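Local structure of regulating synaptic membrane exocytosis protein 2 (2BWQ) at residues A[37-42]-A[64-69]; A[41-46]-A[89-94]; A[47-52]-A[85-90]. The protein probably helps regulate synaptic vesicle exocytosis and neurotransmitter release as a Rab3-interacting protein, represented here by its C2A domain. All blocks are in the same frame, centred on the assembly; numbering follows the deposited sequence.

Contact 1: A[37-42]-A[64-69]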
loop_
_atom_site.group_PDB
_atom_site.type_symbol
_atom_site.label_atom_id
_atom_site.label_comp_id
_atom_site.label_asym_id
_atom_site.label_seq_id
_atom_site.Cartn_x
_atom_site.Cartn_y
_atom_site.Cartn_z
ATOM N N ARG A 37 -20.385 9.105 -8.473
ATOM C CA ARG A 37 -19.268 9.167 -9.398
ATOM C C ARG A 37 -18.121 8.336 -8.852
ATOM O O ARG A 37 -18.065 8.026 -7.661
ATOM C CB ARG A 37 -18.823 10.637 -9.531
ATOM C CG ARG A 37 -19.865 11.510 -10.182
ATOM C CD ARG A 37 -19.337 12.925 -10.390
ATOM N NE ARG A 37 -20.303 13.818 -11.031
ATOM C CZ ARG A 37 -20.461 13.949 -12.344
ATOM N NH1 ARG A 37 -19.762 13.196 -13.187
ATOM N NH2 ARG A 37 -21.332 14.839 -12.820
ATOM N N PRO A 38 -17.200 7.958 -9.708
ATOM C CA PRO A 38 -16.059 7.170 -9.297
ATOM C C PRO A 38 -14.973 8.034 -8.617
ATOM O O PRO A 38 -15.135 9.239 -8.437
ATOM C CB PRO A 38 -15.557 6.592 -10.622
ATOM C CG PRO A 38 -15.928 7.657 -11.638
ATOM C CD PRO A 38 -17.234 8.236 -11.157
ATOM N N ARG A 39 -13.906 7.361 -8.203
ATOM C CA ARG A 39 -12.826 7.948 -7.430
ATOM C C ARG A 39 -11.652 8.356 -8.343
ATOM O O ARG A 39 -11.552 7.894 -9.465
ATOM C CB ARG A 39 -12.347 6.838 -6.455
ATOM C CG ARG A 39 -13.410 6.346 -5.444
ATOM C CD ARG A 39 -13.864 7.461 -4.550
ATOM N NE ARG A 39 -14.886 7.008 -3.599
ATOM C CZ ARG A 39 -15.257 7.675 -2.505
ATOM N NH1 ARG A 39 -14.735 8.877 -2.217
ATOM N NH2 ARG A 39 -16.189 7.123 -1.734
ATOM N N ASN A 40 -10.736 9.130 -7.784
ATOM C CA ASN A 40 -9.418 9.379 -8.352
ATOM C C ASN A 40 -8.406 8.864 -7.364
ATOM O O ASN A 40 -7.884 9.626 -6.540
ATOM C CB ASN A 40 -9.147 10.874 -8.579
ATOM C CG ASN A 40 -10.175 11.517 -9.478
ATOM O OD1 ASN A 40 -10.580 10.971 -10.543
ATOM N ND2 ASN A 40 -10.612 12.720 -9.067
ATOM N N PRO A 41 -8.199 7.551 -7.358
ATOM C CA PRO A 41 -7.445 6.958 -6.227
ATOM C C PRO A 41 -5.915 6.968 -6.352
ATOM O O PRO A 41 -5.358 6.793 -7.459
ATOM C CB PRO A 41 -8.021 5.531 -6.139
ATOM C CG PRO A 41 -8.411 5.221 -7.579
ATOM C CD PRO A 41 -8.764 6.525 -8.247
ATOM N N TYR A 42 -5.266 7.125 -5.189
ATOM C CA TYR A 42 -3.816 6.888 -5.068
ATOM C C TYR A 42 -3.560 6.225 -3.751
ATOM O O TYR A 42 -4.338 6.326 -2.834
ATOM C CB TYR A 42 -2.974 8.156 -5.266
ATOM C CG TYR A 42 -3.139 9.170 -4.150
ATOM C CD1 TYR A 42 -2.260 9.150 -3.026
ATOM C CD2 TYR A 42 -4.069 10.219 -4.275
ATOM C CE1 TYR A 42 -2.362 10.111 -2.024
ATOM C CE2 TYR A 42 -4.193 11.166 -3.236
ATOM C CZ TYR A 42 -3.292 11.101 -2.158
ATOM O OH TYR A 42 -3.370 12.083 -1.173
ATOM N N LYS A 64 -10.898 8.654 -12.338
ATOM C CA LYS A 64 -12.280 8.174 -12.571
ATOM C C LYS A 64 -12.396 6.655 -12.664
ATOM O O LYS A 64 -12.695 6.066 -13.732
ATOM C CB LYS A 64 -12.922 8.849 -13.822
ATOM C CG LYS A 64 -13.081 10.359 -13.647
ATOM C CD LYS A 64 -13.670 11.013 -14.961
ATOM C CE LYS A 64 -13.872 12.508 -14.774
ATOM N NZ LYS A 64 -14.308 13.151 -16.083
ATOM N N THR A 65 -12.121 5.985 -11.558
ATOM C CA THR A 65 -12.280 4.531 -11.550
ATOM C C THR A 65 -12.594 4.036 -10.137
ATOM O O THR A 65 -12.316 4.723 -9.158
ATOM C CB THR A 65 -10.953 3.904 -12.048
ATOM O OG1 THR A 65 -11.050 2.485 -12.072
ATOM C CG2 THR A 65 -9.768 4.185 -11.065
ATOM N N LEU A 66 -13.095 2.801 -10.083
ATOM C CA LEU A 66 -13.272 2.014 -8.849
ATOM C C LEU A 66 -12.385 0.774 -8.811
ATOM O O LEU A 66 -12.418 0.011 -7.841
ATOM C CB LEU A 66 -14.729 1.545 -8.736
ATOM C CG LEU A 66 -15.720 2.691 -8.819
ATOM C CD1 LEU A 66 -17.128 2.086 -8.753
ATOM C CD2 LEU A 66 -15.537 3.745 -7.734
ATOM N N GLU A 67 -11.589 0.603 -9.853
ATOM C CA GLU A 67 -10.715 -0.556 -9.983
ATOM C C GLU A 67 -9.341 -0.112 -10.539
ATOM O O GLU A 67 -8.936 -0.561 -11.608
ATOM C CB GLU A 67 -11.376 -1.581 -10.931
ATOM C CG GLU A 67 -10.757 -2.954 -10.890
ATOM C CD GLU A 67 -11.766 -4.009 -11.268
ATOM O OE1 GLU A 67 -12.679 -3.657 -12.070
ATOM O OE2 GLU A 67 -11.657 -5.160 -10.769
ATOM N N PRO A 68 -8.635 0.746 -9.813
ATOM C CA PRO A 68 -7.364 1.319 -10.311
ATOM C C PRO A 68 -6.292 0.262 -10.426
ATOM O O PRO A 68 -6.219 -0.653 -9.594
ATOM C CB PRO A 68 -6.983 2.310 -9.204
ATOM C CG PRO A 68 -7.628 1.713 -7.958
ATOM C CD PRO A 68 -8.978 1.270 -8.463
ATOM N N LYS A 69 -5.421 0.433 -11.390
ATOM C CA LYS A 69 -4.265 -0.458 -11.598
ATOM C C LYS A 69 -3.072 0.459 -11.671
ATOM O O LYS A 69 -2.903 1.239 -12.605
ATOM C CB LYS A 69 -4.404 -1.265 -12.886
ATOM C CG LYS A 69 -5.608 -2.144 -12.759
ATOM C CD LYS A 69 -6.036 -2.750 -14.053
ATOM C CE LYS A 69 -7.199 -3.729 -13.779
ATOM N NZ LYS A 69 -8.466 -3.020 -13.344
#
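A single antiparallel bridge between two loops joins Arg39 to Thr65 at one end of the beta sandwich, where residues 37-40 lead into strand 41-48 and residues 64-68 lead into strand 69-76. Thr65 N donates to Arg39 O at 2.9 Å, in the carbonyl plane, while the return bond from Arg39 N to Thr65 O is longer and comes from above that carbonyl's plane. Two residues, Lys64 and Thr65, stand opposite the single Arg39, which makes a G1 beta bulge, with Lys64 in the left-handed backbone conformation (phi 56°, psi 66°). In the C2 fold these are two of the three loops at the end where calcium-dependent relatives bind calcium, with ligands from the first and third. Asn40 suits its place because one carboxamide serves two loops: OD1 accepts from Lys64 N at 2.9 Å, and ND2 binds Gln96 O. With an alanine here, Lys64 N would probably lose this acceptor and Gln96 O its side-chain donor, so that the bulge is held less firmly. Rigid prolines fill in around the bonds. Pro38 lays CB against Thr65 N, and Pro41 CG meets Pro68 CG at 3.6 Å. Arg39 bends at chi2 (-61°), carrying its guanidinium away to Pro31 O, Asp95 and Glu105.

Contact 2: A[41-46]-A[89-94]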
loop_
_atom_site.group_PDB
_atom_site.type_symbol
_atom_site.label_atom_id
_atom_site.label_comp_id
_atom_site.label_asym_id
_atom_site.label_seq_id
_atom_site.Cartn_x
_atom_site.Cartn_y
_atom_site.Cartn_z
ATOM N N PRO A 41 -8.199 7.551 -7.358
ATOM C CA PRO A 41 -7.445 6.958 -6.227
ATOM C C PRO A 41 -5.915 6.968 -6.352
ATOM O O PRO A 41 -5.358 6.793 -7.459
ATOM C CB PRO A 41 -8.021 5.531 -6.139
ATOM C CG PRO A 41 -8.411 5.221 -7.579
ATOM C CD PRO A 41 -8.764 6.525 -8.247
ATOM N N TYR A 42 -5.266 7.125 -5.189
ATOM C CA TYR A 42 -3.816 6.888 -5.068
ATOM C C TYR A 42 -3.560 6.225 -3.751
ATOM O O TYR A 42 -4.338 6.326 -2.834
ATOM C CB TYR A 42 -2.974 8.156 -5.266
ATOM C CG TYR A 42 -3.139 9.170 -4.150
ATOM C CD1 TYR A 42 -2.260 9.150 -3.026
ATOM C CD2 TYR A 42 -4.069 10.219 -4.275
ATOM C CE1 TYR A 42 -2.362 10.111 -2.024
ATOM C CE2 TYR A 42 -4.193 11.166 -3.236
ATOM C CZ TYR A 42 -3.292 11.101 -2.158
ATOM O OH TYR A 42 -3.370 12.083 -1.173
ATOM N N VAL A 43 -2.390 5.585 -3.693
ATOM C CA VAL A 43 -1.909 4.947 -2.472
ATOM C C VAL A 43 -0.666 5.638 -1.972
ATOM O O VAL A 43 0.185 5.998 -2.753
ATOM C CB VAL A 43 -1.578 3.469 -2.742
ATOM C CG1 VAL A 43 -0.997 2.803 -1.499
ATOM C CG2 VAL A 43 -2.857 2.693 -3.067
ATOM N N LYS A 44 -0.611 5.873 -0.667
ATOM C CA LYS A 44 0.574 6.389 0.046
ATOM C C LYS A 44 1.090 5.308 0.965
ATOM O O LYS A 44 0.296 4.583 1.595
ATOM C CB LYS A 44 0.165 7.610 0.876
ATOM C CG LYS A 44 1.321 8.262 1.571
ATOM C CD LYS A 44 0.926 9.687 2.055
ATOM C CE LYS A 44 -0.164 9.632 3.127
ATOM N NZ LYS A 44 -0.551 11.002 3.603
ATOM N N ILE A 45 2.414 5.179 0.985
ATOM C CA ILE A 45 3.023 4.216 1.894
ATOM C C ILE A 45 4.082 4.883 2.721
ATOM O O ILE A 45 4.950 5.592 2.161
ATOM C CB ILE A 45 3.593 3.026 1.177
ATOM C CG1 ILE A 45 2.497 2.366 0.329
ATOM C CG2 ILE A 45 4.158 2.019 2.207
ATOM C CD1 ILE A 45 2.707 0.899 -0.302
ATOM N N TYR A 46 4.037 4.704 4.025
ATOM C CA TYR A 46 5.139 5.034 4.940
ATOM C C TYR A 46 5.676 3.760 5.519
ATOM O O TYR A 46 4.965 2.856 6.004
ATOM C CB TYR A 46 4.697 5.916 6.089
ATOM C CG TYR A 46 4.622 7.382 5.814
ATOM C CD1 TYR A 46 5.778 8.128 5.734
ATOM C CD2 TYR A 46 3.402 8.042 5.643
ATOM C CE1 TYR A 46 5.732 9.482 5.508
ATOM C CE2 TYR A 46 3.365 9.426 5.408
ATOM C CZ TYR A 46 4.528 10.100 5.339
ATOM O OH TYR A 46 4.470 11.486 5.121
ATOM N N LEU A 89 4.569 -1.226 7.623
ATOM C CA LEU A 89 4.158 -0.461 6.462
ATOM C C LEU A 89 2.778 0.087 6.659
ATOM O O LEU A 89 1.829 -0.667 6.891
ATOM C CB LEU A 89 4.119 -1.392 5.218
ATOM C CG LEU A 89 5.480 -1.863 4.742
ATOM C CD1 LEU A 89 5.266 -3.046 3.765
ATOM C CD2 LEU A 89 6.232 -0.770 3.990
ATOM N N GLU A 90 2.653 1.418 6.647
ATOM C CA GLU A 90 1.346 2.083 6.727
ATOM C C GLU A 90 0.915 2.446 5.321
ATOM O O GLU A 90 1.511 3.291 4.650
ATOM C CB GLU A 90 1.474 3.349 7.600
ATOM C CG GLU A 90 0.167 4.143 7.679
ATOM C CD GLU A 90 0.460 5.591 7.969
ATOM O OE1 GLU A 90 0.691 5.901 9.120
ATOM O OE2 GLU A 90 0.376 6.425 7.029
ATOM N N ILE A 91 -0.088 1.735 4.847
ATOM C CA ILE A 91 -0.581 1.837 3.462
ATOM C C ILE A 91 -1.956 2.452 3.487
ATOM O O ILE A 91 -2.848 1.922 4.120
ATOM C CB ILE A 91 -0.604 0.428 2.826
ATOM C CG1 ILE A 91 0.821 -0.142 2.878
ATOM C CG2 ILE A 91 -1.167 0.509 1.386
ATOM C CD1 ILE A 91 0.829 -1.732 2.656
ATOM N N THR A 92 -2.108 3.609 2.864
ATOM C CA THR A 92 -3.389 4.333 2.881
ATOM C C THR A 92 -3.825 4.633 1.487
ATOM O O THR A 92 -3.010 4.936 0.606
ATOM C CB THR A 92 -3.315 5.621 3.750
ATOM O OG1 THR A 92 -2.243 6.462 3.299
ATOM C CG2 THR A 92 -3.099 5.236 5.208
ATOM N N LEU A 93 -5.160 4.580 1.275
ATOM C CA LEU A 93 -5.756 4.847 -0.032
ATOM C C LEU A 93 -6.563 6.147 0.101
ATOM O O LEU A 93 -7.244 6.360 1.098
ATOM C CB LEU A 93 -6.686 3.679 -0.372
ATOM C CG LEU A 93 -7.369 3.844 -1.745
ATOM C CD1 LEU A 93 -6.393 3.691 -2.906
ATOM C CD2 LEU A 93 -8.524 2.875 -1.841
ATOM N N TRP A 94 -6.507 6.969 -0.961
ATOM C CA TRP A 94 -7.052 8.328 -0.972
ATOM C C TRP A 94 -7.770 8.587 -2.278
ATOM O O TRP A 94 -7.354 8.098 -3.318
ATOM C CB TRP A 94 -5.931 9.375 -0.831
ATOM C CG TRP A 94 -5.186 9.182 0.421
ATOM C CD1 TRP A 94 -4.063 8.393 0.580
ATOM C CD2 TRP A 94 -5.501 9.717 1.740
ATOM N NE1 TRP A 94 -3.689 8.402 1.896
ATOM C CE2 TRP A 94 -4.518 9.201 2.635
ATOM C CE3 TRP A 94 -6.505 10.570 2.271
ATOM C CZ2 TRP A 94 -4.500 9.488 4.017
ATOM C CZ3 TRP A 94 -6.442 10.871 3.680
ATOM C CH2 TRP A 94 -5.474 10.321 4.512
#
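Trp94 CB sits over one face of the Tyr42 ring, 3.6 Å from its centroid, a CH-pi contact. The indole runs on from there with its five-membered ring 22° from the tyrosine plane, but slid aside so that the rings barely overlap. Tyr42 reaches this position because CG lies between its backbone N and carbonyl carbon (chi1 68°), which brings the ring back over the neighbouring strand. Trp94 NE1 helps to hold the indole's rotation by giving a hydrogen bond to Thr92 OG1 at 2.8 Å. Lys44 lies alongside Thr92, its CB 3.6 Å from that same OG1, and its bent chain brings CE to the indole nitrogen; an aliphatic stem with a charged end suits a partly exposed position. Farther along, Glu90 OE2 approaches Tyr46 CD2 at the ring edge. On the other face everything is aliphatic: Val43 CG1 meets Ile91 CG2 at 3.7 Å, Ile45 CD1 packs on Ile91 CG1, and Leu93 CD1 touches Val43 CG2. Val43, Ile45 and Ile91 are beta-branched, which favours extended backbone, and being apolar they suit the buried face. Six backbone bonds set this antiparallel register, pairing Tyr42 with Trp94, Lys44 with Thr92 and Tyr46 with Glu90. Strands 56-58 and 105-113 flank the pair, Arg58 making a cation-pi contact with Tyr42, while Trp70, Phe74 and Tyr76 of strand 69-76 in the opposing sheet pack on the aliphatic face.

Contact 3: A[47-52]-A[85-90]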
loop_
_atom_site.group_PDB
_atom_site.type_symbol
_atom_site.label_atom_id
_atom_site.label_comp_id
_atom_site.label_asym_id
_atom_site.label_seq_id
_atom_site.Cartn_x
_atom_site.Cartn_y
_atom_site.Cartn_z
ATOM N N PHE A 47 7.001 3.633 5.471
ATOM C CA PHE A 47 7.730 2.576 6.155
ATOM C C PHE A 47 8.156 3.166 7.471
ATOM O O PHE A 47 9.052 4.021 7.505
ATOM C CB PHE A 47 8.968 2.185 5.306
ATOM C CG PHE A 47 9.708 1.049 5.824
ATOM C CD1 PHE A 47 9.048 -0.130 6.195
ATOM C CD2 PHE A 47 11.112 1.122 5.896
ATOM C CE1 PHE A 47 9.729 -1.212 6.612
ATOM C CE2 PHE A 47 11.847 0.019 6.333
ATOM C CZ PHE A 47 11.127 -1.159 6.687
ATOM N N LEU A 48 7.491 2.751 8.513
ATOM C CA LEU A 48 7.679 3.382 9.866
ATOM C C LEU A 48 8.509 2.509 10.762
ATOM O O LEU A 48 8.593 1.308 10.573
ATOM C CB LEU A 48 6.321 3.591 10.500
ATOM C CG LEU A 48 5.423 4.531 9.705
ATOM C CD1 LEU A 48 4.061 4.564 10.334
ATOM C CD2 LEU A 48 6.019 5.956 9.625
ATOM N N PRO A 49 9.189 3.056 11.774
ATOM C CA PRO A 49 9.259 4.453 12.085
ATOM C C PRO A 49 10.134 5.296 11.217
ATOM O O PRO A 49 10.733 4.859 10.191
ATOM C CB PRO A 49 9.825 4.472 13.520
ATOM C CG PRO A 49 10.539 3.277 13.667
ATOM C CD PRO A 49 9.952 2.233 12.729
ATOM N N ASP A 50 10.248 6.511 11.758
ATOM C CA ASP A 50 10.506 7.697 11.032
ATOM C C ASP A 50 9.502 7.946 9.931
ATOM O O ASP A 50 9.603 7.420 8.811
ATOM C CB ASP A 50 11.987 7.849 10.681
ATOM C CG ASP A 50 12.769 8.419 11.857
ATOM O OD1 ASP A 50 12.289 8.236 13.021
ATOM O OD2 ASP A 50 13.838 9.074 11.730
ATOM N N ARG A 51 8.496 8.744 10.281
ATOM C CA ARG A 51 7.591 9.310 9.321
ATOM C C ARG A 51 8.324 10.497 8.691
ATOM O O ARG A 51 8.158 11.653 9.139
ATOM C CB ARG A 51 6.312 9.766 10.018
ATOM C CG ARG A 51 5.275 10.334 9.120
ATOM C CD ARG A 51 4.669 11.689 9.559
ATOM N NE ARG A 51 3.670 12.162 8.592
ATOM C CZ ARG A 51 2.583 11.458 8.270
ATOM N NH1 ARG A 51 2.369 10.297 8.859
ATOM N NH2 ARG A 51 1.701 11.915 7.379
ATOM N N SER A 52 9.181 10.213 7.710
ATOM C CA SER A 52 9.875 11.258 6.925
ATOM C C SER A 52 9.834 10.921 5.450
ATOM O O SER A 52 9.488 9.803 5.089
ATOM C CB SER A 52 11.332 11.445 7.363
ATOM O OG SER A 52 12.020 10.214 7.399
ATOM N N ARG A 85 10.894 -6.513 13.825
ATOM C CA ARG A 85 9.954 -6.372 14.964
ATOM C C ARG A 85 9.593 -4.943 15.258
ATOM O O ARG A 85 8.617 -4.674 15.949
ATOM C CB ARG A 85 10.499 -7.039 16.237
ATOM C CG ARG A 85 10.401 -8.545 16.207
ATOM C CD ARG A 85 10.764 -9.217 17.551
ATOM N NE ARG A 85 11.048 -10.652 17.421
ATOM C CZ ARG A 85 12.212 -11.234 17.731
ATOM N NH1 ARG A 85 13.230 -10.525 18.226
ATOM N NH2 ARG A 85 12.355 -12.546 17.565
ATOM N N GLU A 86 10.389 -4.028 14.717
ATOM C CA GLU A 86 10.251 -2.606 14.939
ATOM C C GLU A 86 9.890 -1.826 13.671
ATOM O O GLU A 86 10.171 -0.623 13.569
ATOM C CB GLU A 86 11.561 -2.046 15.518
ATOM C CG GLU A 86 11.966 -2.609 16.903
ATOM C CD GLU A 86 10.926 -2.408 18.017
ATOM O OE1 GLU A 86 9.934 -1.649 17.858
ATOM O OE2 GLU A 86 11.094 -3.026 19.096
ATOM N N ARG A 87 9.373 -2.512 12.644
ATOM C CA ARG A 87 9.039 -1.813 11.364
ATOM C C ARG A 87 7.651 -2.244 10.936
ATOM O O ARG A 87 7.228 -3.402 11.172
ATOM C CB ARG A 87 10.000 -2.215 10.205
ATOM C CG ARG A 87 11.435 -1.838 10.507
ATOM C CD ARG A 87 11.555 -0.350 10.503
ATOM N NE ARG A 87 12.940 0.069 10.434
ATOM C CZ ARG A 87 13.609 0.388 11.517
ATOM N NH1 ARG A 87 13.010 0.336 12.720
ATOM N NH2 ARG A 87 14.887 0.757 11.424
ATOM N N MET A 88 6.960 -1.311 10.302
ATOM C CA MET A 88 5.652 -1.583 9.724
ATOM C C MET A 88 5.406 -0.736 8.515
ATOM O O MET A 88 5.994 0.342 8.372
ATOM C CB MET A 88 4.521 -1.361 10.733
ATOM C CG MET A 88 4.366 0.047 11.167
ATOM S SD MET A 88 3.335 0.079 12.657
ATOM C CE MET A 88 3.180 1.884 12.856
ATOM N N LEU A 89 4.569 -1.226 7.623
ATOM C CA LEU A 89 4.158 -0.461 6.462
ATOM C C LEU A 89 2.778 0.087 6.659
ATOM O O LEU A 89 1.829 -0.667 6.891
ATOM C CB LEU A 89 4.119 -1.392 5.218
ATOM C CG LEU A 89 5.480 -1.863 4.742
ATOM C CD1 LEU A 89 5.266 -3.046 3.765
ATOM C CD2 LEU A 89 6.232 -0.770 3.990
ATOM N N GLU A 90 2.653 1.418 6.647
ATOM C CA GLU A 90 1.346 2.083 6.727
ATOM C C GLU A 90 0.915 2.446 5.321
ATOM O O GLU A 90 1.511 3.291 4.650
ATOM C CB GLU A 90 1.474 3.349 7.600
ATOM C CG GLU A 90 0.167 4.143 7.679
ATOM C CD GLU A 90 0.460 5.591 7.969
ATOM O OE1 GLU A 90 0.691 5.901 9.120
ATOM O OE2 GLU A 90 0.376 6.425 7.029
HETATM O O HOH W 1 -0.134 8.848 8.053
#
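A cis peptide bond precedes Pro49, and this proline brings CD to within 3.0 Å of Glu86 O just as strand 41-48 ends. Glu86 O also accepts a hydrogen bond from Arg87 NH1 at 3.1 Å; the oxygen lies in the guanidinium plane, although the donor stands well above the carbonyl plane. Arg87 bends at chi2 (-68°), which folds its guanidinium back toward Glu86 O, and its CD passes 3.4 Å from Leu48 O. A long chain with an aliphatic stem suits the spot: Arg87 CB rests 3.7 Å from Phe47 CE1, while Phe47 CE2 lies near the guanidinium edge, the two planes 77° apart. Phe47 also sets CD1 against Leu89 CD2, on the side facing the sandwich interior, where Tyr76 and Leu20 meet its ring. Leu48 and Met88 form the last hydrogen-bonded antiparallel pair of strands 41-48 and 88-95, and on the face that also carries Glu90, Leu48 CD1 touches Met88 CE at 3.8 Å. Beyond them, a water accepts from Arg51 NH1 at 3.0 Å and donates to Glu90 OE2 at 2.7 Å. Arg51 and Glu90 thus meet through water, their charged atoms not in contact, so their attraction is probably weaker than in a direct salt bridge.

In the fold
The three contacts follow strand 41-48 from one end of the C2 sandwich to the other. Contact 2 is the central, buried one; the centre of contact 1 lies about 14 Å from it and that of contact 3 about 13 Å, while contacts 1 and 3 have centres about 27 Å apart, on opposite sides of the chain's centre. Pro41 and Tyr42 pass from contact 1 into contact 2, and Leu89 and Glu90 from contact 2 into contact 3, where Tyr46 CE2 also packs 3.6 Å from Arg51 NH2. Contact 1 joins the loops entering the two sheets at the end where calcium-binding relatives hold the ion, whereas contact 3 lies where strands 41-48 and 88-95 part at the opposite end.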